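Necrotic enteritis toxin B (Clostridium perfringens, PDB 4I0N) is a secreted pore-forming toxin of the alpha-hemolysin type that probably assembles into a beta-barrel pore in target-cell membranes. Local coordinates at residues I187-L198 with Y250-G261. Residues are numbered along the deposited sequence; the frame is centred on the assembly and turned at random.
With EDO (1,2-ethanediol), chain G.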
loop_
_atom_site.group_PDB
_atom_site.type_symbol
_atom_site.label_atom_id
_atom_site.label_comp_id
_atom_site.label_asym_id
_atom_site.label_seq_id
_atom_site.Cartn_x
_atom_site.Cartn_y
_atom_site.Cartn_z
ATOM N N ILE A 187 15.104 27.471 -17.890
ATOM C CA ILE A 187 15.435 28.455 -16.864
ATOM C C ILE A 187 15.096 27.941 -15.453
ATOM O O ILE A 187 15.971 27.898 -14.596
ATOM C CB ILE A 187 14.746 29.808 -17.123
ATOM C CG1 ILE A 187 15.063 30.308 -18.544
ATOM C CG2 ILE A 187 15.161 30.842 -16.078
ATOM C CD1 ILE A 187 14.263 31.550 -18.959
ATOM N N TYR A 188 13.842 27.530 -15.233
ATOM C CA TYR A 188 13.359 27.175 -13.875
ATOM C C TYR A 188 13.610 25.739 -13.434
ATOM O O TYR A 188 13.343 25.391 -12.276
ATOM C CB TYR A 188 11.873 27.513 -13.738
ATOM C CG TYR A 188 11.580 28.915 -14.223
ATOM C CD1 TYR A 188 12.035 30.023 -13.513
ATOM C CD2 TYR A 188 10.896 29.129 -15.423
ATOM C CE1 TYR A 188 11.791 31.326 -13.971
ATOM C CE2 TYR A 188 10.649 30.425 -15.887
ATOM C CZ TYR A 188 11.094 31.513 -15.149
ATOM O OH TYR A 188 10.853 32.792 -15.603
ATOM N N GLY A 189 14.123 24.910 -14.342
ATOM C CA GLY A 189 14.412 23.510 -14.025
ATOM C C GLY A 189 13.097 22.778 -13.862
ATOM O O GLY A 189 12.156 23.018 -14.616
ATOM N N ASN A 190 13.041 21.885 -12.874
ATOM C CA ASN A 190 11.813 21.179 -12.551
ATOM C C ASN A 190 11.007 22.006 -11.549
ATOM O O ASN A 190 11.471 22.275 -10.449
ATOM C CB ASN A 190 12.110 19.792 -11.956
ATOM C CG ASN A 190 10.866 18.932 -11.866
ATOM O OD1 ASN A 190 9.742 19.456 -11.804
ATOM N ND2 ASN A 190 11.042 17.610 -11.913
ATOM N N GLN A 191 9.808 22.415 -11.946
ATOM C CA GLN A 191 8.982 23.280 -11.102
ATOM C C GLN A 191 8.047 22.510 -10.165
ATOM O O GLN A 191 7.188 23.109 -9.517
ATOM C CB GLN A 191 8.198 24.257 -11.998
ATOM C CG GLN A 191 9.100 25.303 -12.645
ATOM C CD GLN A 191 8.433 25.975 -13.805
ATOM O OE1 GLN A 191 7.858 27.064 -13.661
ATOM N NE2 GLN A 191 8.469 25.326 -14.962
ATOM N N LEU A 192 8.218 21.188 -10.110
ATOM C CA LEU A 192 7.378 20.264 -9.319
ATOM C C LEU A 192 6.655 20.859 -8.097
ATOM O O LEU A 192 5.420 20.901 -8.070
ATOM C CB LEU A 192 8.212 19.039 -8.916
ATOM C CG LEU A 192 7.538 17.763 -8.416
ATOM C CD1 LEU A 192 6.532 17.256 -9.412
ATOM C CD2 LEU A 192 8.614 16.709 -8.136
ATOM N N PHE A 193 7.403 21.302 -7.084
ATOM C CA PHE A 193 6.771 21.859 -5.881
ATOM C C PHE A 193 7.230 23.274 -5.601
ATOM O O PHE A 193 7.247 23.714 -4.453
ATOM C CB PHE A 193 7.015 20.977 -4.639
ATOM C CG PHE A 193 6.657 19.516 -4.836
ATOM C CD1 PHE A 193 5.338 19.129 -5.070
ATOM C CD2 PHE A 193 7.645 18.532 -4.738
ATOM C CE1 PHE A 193 5.008 17.783 -5.225
ATOM C CE2 PHE A 193 7.329 17.187 -4.904
ATOM C CZ PHE A 193 6.001 16.812 -5.150
ATOM N N MET A 194 7.565 23.992 -6.663
ATOM C CA MET A 194 8.033 25.381 -6.558
ATOM C C MET A 194 6.855 26.338 -6.382
ATOM O O MET A 194 5.994 26.446 -7.268
ATOM C CB MET A 194 8.851 25.730 -7.807
ATOM C CG MET A 194 9.455 27.147 -7.806
ATOM S SD MET A 194 10.158 27.617 -9.403
ATOM C CE MET A 194 11.621 26.564 -9.466
ATOM N N LYS A 195 6.802 27.021 -5.244
ATOM C CA LYS A 195 5.690 27.949 -4.952
ATOM C C LYS A 195 5.759 29.211 -5.817
ATOM O O LYS A 195 4.746 29.634 -6.395
ATOM C CB LYS A 195 5.668 28.288 -3.457
ATOM C CG LYS A 195 4.476 29.096 -2.966
ATOM C CD LYS A 195 4.530 29.182 -1.446
ATOM C CE LYS A 195 3.391 30.017 -0.883
ATOM N NZ LYS A 195 3.308 29.861 0.605
ATOM N N SER A 196 6.957 29.790 -5.932
ATOM C CA SER A 196 7.180 30.989 -6.753
ATOM C C SER A 196 8.494 30.929 -7.525
ATOM O O SER A 196 9.516 30.514 -6.992
ATOM C CB SER A 196 7.167 32.260 -5.883
ATOM O OG SER A 196 7.433 33.410 -6.662
ATOM N N ARG A 197 8.467 31.371 -8.784
ATOM C CA ARG A 197 9.688 31.491 -9.581
ATOM C C ARG A 197 10.579 32.634 -9.094
ATOM O O ARG A 197 11.804 32.583 -9.234
ATOM C CB ARG A 197 9.341 31.727 -11.045
ATOM C CG ARG A 197 8.734 30.526 -11.730
ATOM C CD ARG A 197 8.166 30.978 -13.065
ATOM N NE ARG A 197 7.776 29.853 -13.898
ATOM C CZ ARG A 197 7.293 29.982 -15.129
ATOM N NH1 ARG A 197 7.141 31.199 -15.653
ATOM N NH2 ARG A 197 6.965 28.905 -15.828
ATOM N N LEU A 198 9.956 33.646 -8.502
ATOM C CA LEU A 198 10.635 34.914 -8.246
ATOM C C LEU A 198 10.771 35.270 -6.771
ATOM O O LEU A 198 11.682 36.030 -6.397
ATOM C CB LEU A 198 9.925 36.054 -8.986
ATOM C CG LEU A 198 9.685 35.908 -10.497
ATOM C CD1 LEU A 198 8.924 37.135 -11.000
ATOM C CD2 LEU A 198 10.978 35.729 -11.274
ATOM N N TYR A 250 13.396 17.123 -3.482
ATOM C CA TYR A 250 13.121 18.240 -4.387
ATOM C C TYR A 250 13.837 19.504 -3.890
ATOM O O TYR A 250 13.576 20.004 -2.780
ATOM C CB TYR A 250 11.619 18.465 -4.533
ATOM C CG TYR A 250 11.323 19.628 -5.474
ATOM C CD1 TYR A 250 11.632 19.551 -6.830
ATOM C CD2 TYR A 250 10.779 20.822 -4.987
ATOM C CE1 TYR A 250 11.395 20.647 -7.690
ATOM C CE2 TYR A 250 10.530 21.899 -5.834
ATOM C CZ TYR A 250 10.849 21.811 -7.174
ATOM O OH TYR A 250 10.581 22.885 -7.996
ATOM N N ILE A 251 14.786 19.977 -4.698
ATOM C CA ILE A 251 15.765 20.971 -4.254
ATOM C C ILE A 251 15.586 22.268 -5.046
ATOM O O ILE A 251 15.445 22.242 -6.275
ATOM C CB ILE A 251 17.209 20.439 -4.457
ATOM C CG1 ILE A 251 17.453 19.204 -3.585
ATOM C CG2 ILE A 251 18.248 21.518 -4.136
ATOM C CD1 ILE A 251 18.554 18.257 -4.143
ATOM N N LEU A 252 15.596 23.391 -4.325
ATOM C CA LEU A 252 15.521 24.723 -4.925
ATOM C C LEU A 252 16.832 25.456 -4.699
ATOM O O LEU A 252 17.355 25.470 -3.577
ATOM C CB LEU A 252 14.404 25.556 -4.286
ATOM C CG LEU A 252 12.967 25.102 -4.550
ATOM C CD1 LEU A 252 11.982 25.903 -3.691
ATOM C CD2 LEU A 252 12.632 25.161 -6.039
ATOM N N ASN A 253 17.365 26.020 -5.778
ATOM C CA ASN A 253 18.543 26.894 -5.730
ATOM C C ASN A 253 18.225 28.239 -6.379
ATOM O O ASN A 253 17.714 28.306 -7.506
ATOM C CB ASN A 253 19.736 26.263 -6.464
ATOM C CG ASN A 253 20.313 25.062 -5.749
ATOM O OD1 ASN A 253 21.073 25.203 -4.796
ATOM N ND2 ASN A 253 19.990 23.868 -6.234
ATOM N N TRP A 254 18.545 29.323 -5.677
ATOM C CA TRP A 254 18.348 30.654 -6.227
ATOM C C TRP A 254 19.444 30.975 -7.239
ATOM O O TRP A 254 20.639 30.875 -6.925
ATOM C CB TRP A 254 18.325 31.709 -5.110
ATOM C CG TRP A 254 18.162 33.110 -5.632
ATOM C CD1 TRP A 254 19.134 34.071 -5.709
ATOM C CD2 TRP A 254 16.970 33.701 -6.174
ATOM N NE1 TRP A 254 18.617 35.221 -6.249
ATOM C CE2 TRP A 254 17.295 35.024 -6.546
ATOM C CE3 TRP A 254 15.660 33.241 -6.382
ATOM C CZ2 TRP A 254 16.358 35.897 -7.104
ATOM C CZ3 TRP A 254 14.727 34.110 -6.933
ATOM C CH2 TRP A 254 15.083 35.424 -7.290
ATOM N N GLU A 255 19.036 31.363 -8.445
ATOM C CA GLU A 255 19.985 31.666 -9.522
ATOM C C GLU A 255 19.878 33.106 -10.000
ATOM O O GLU A 255 19.390 33.395 -11.102
ATOM C CB GLU A 255 19.840 30.675 -10.672
ATOM C CG GLU A 255 20.118 29.252 -10.235
ATOM C CD GLU A 255 20.408 28.318 -11.377
ATOM O OE1 GLU A 255 20.062 28.646 -12.544
ATOM O OE2 GLU A 255 20.968 27.235 -11.101
ATOM N N THR A 256 20.349 33.996 -9.132
ATOM C CA THR A 256 20.424 35.444 -9.368
ATOM C C THR A 256 19.074 36.138 -9.555
ATOM O O THR A 256 18.759 37.073 -8.824
ATOM C CB THR A 256 21.399 35.799 -10.506
ATOM O OG1 THR A 256 22.608 35.057 -10.323
ATOM C CG2 THR A 256 21.710 37.303 -10.507
ATOM N N THR A 257 18.285 35.681 -10.523
ATOM C CA THR A 257 17.033 36.354 -10.851
ATOM C C THR A 257 15.783 35.492 -10.686
ATOM O O THR A 257 14.661 36.008 -10.734
ATOM C CB THR A 257 17.104 36.949 -12.266
ATOM O OG1 THR A 257 17.639 35.966 -13.162
ATOM C CG2 THR A 257 18.021 38.170 -12.262
ATOM N N GLN A 258 15.982 34.186 -10.467
ATOM C CA GLN A 258 14.878 33.248 -10.280
ATOM C C GLN A 258 15.319 31.981 -9.568
ATOM O O GLN A 258 16.510 31.682 -9.469
ATOM C CB GLN A 258 14.198 32.877 -11.620
ATOM C CG GLN A 258 15.090 32.147 -12.617
ATOM C CD GLN A 258 16.039 33.073 -13.349
ATOM O OE1 GLN A 258 15.675 34.190 -13.726
ATOM N NE2 GLN A 258 17.266 32.617 -13.547
ATOM N N TRP A 259 14.323 31.251 -9.078
ATOM C CA TRP A 259 14.510 29.928 -8.541
ATOM C C TRP A 259 14.652 28.869 -9.633
ATOM O O TRP A 259 13.980 28.929 -10.664
ATOM C CB TRP A 259 13.314 29.571 -7.660
ATOM C CG TRP A 259 13.328 30.278 -6.354
ATOM C CD1 TRP A 259 12.534 31.324 -5.968
ATOM C CD2 TRP A 259 14.193 29.995 -5.257
ATOM N NE1 TRP A 259 12.846 31.693 -4.666
ATOM C CE2 TRP A 259 13.870 30.906 -4.217
ATOM C CE3 TRP A 259 15.216 29.058 -5.045
ATOM C CZ2 TRP A 259 14.536 30.897 -2.973
ATOM C CZ3 TRP A 259 15.874 29.048 -3.820
ATOM C CH2 TRP A 259 15.535 29.973 -2.801
ATOM N N ARG A 260 15.503 27.882 -9.371
ATOM C CA ARG A 260 15.631 26.697 -10.230
ATOM C C ARG A 260 15.417 25.431 -9.385
ATOM O O ARG A 260 16.036 25.273 -8.311
ATOM C CB ARG A 260 17.018 26.655 -10.882
ATOM C CG ARG A 260 17.247 25.487 -11.830
ATOM C CD ARG A 260 18.536 25.722 -12.602
ATOM N NE ARG A 260 18.889 24.638 -13.494
ATOM C CZ ARG A 260 18.479 24.548 -14.755
ATOM N NH1 ARG A 260 18.872 23.525 -15.506
ATOM N NH2 ARG A 260 17.684 25.469 -15.261
ATOM N N GLY A 261 14.568 24.528 -9.873
ATOM C CA GLY A 261 14.265 23.291 -9.098
ATOM C C GLY A 261 14.905 22.070 -9.722
ATOM O O GLY A 261 15.070 22.007 -10.939
HETATM C C1 EDO G . 15.208 36.190 -3.441
HETATM O O1 EDO G . 13.786 36.229 -3.616
HETATM C C2 EDO G . 15.540 35.929 -1.976
HETATM O O2 EDO G . 15.850 34.543 -1.770
HETATM O O HOH W 1 17.681 29.684 -13.636
HETATM O O HOH W 2 13.439 34.913 -14.811
#
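In what corresponds to the rim domain of the alpha-hemolysin fold, the irregular loop 187-198 closes over the beta hairpin 250-261, joined by a single bridge of the parallel type at Gly189 and Gly261. Gly261 N gives a nearly straight bond to Tyr188 O (2.8 Å), and Gly261 O receives Asn190 N. Close by, Tyr250 lies with its CG anti to the backbone N (chi1 180°), which carries the ring to the backbone of 190-193; its OH donates to Asn190 O at 2.7 Å, close to the ring plane. Leu192 CB sits over a face of this ring, and Phe193 presents its edge to the ring in a T-shaped pair with planes at 89°. Met194, bent at its last torsion, turns CE against Leu252 CD2 (3.8 Å) and Trp259 CB, both on one side of it. Farther along, Trp259 N donates to Arg197 O at 2.9 Å. The Gln258 side chain crosses Tyr188 and Ile187, its CG 3.7 Å from Tyr188 CE1, while a water links Ile187 O, Glu255 OE1 and Gln258 NE2. Arg260, extended to NE, reaches Ile187 O through NH2 (3.0 Å) from above the carbonyl plane; NH2 also bonds Ala186 O, and NH1 bonds Tyr184 OH. Strand 236-255 also pairs with strand 76-92, whose Trp81 meets Phe193 edge-to-face, so the loop lies over the hairpin and reaches this neighbouring strand.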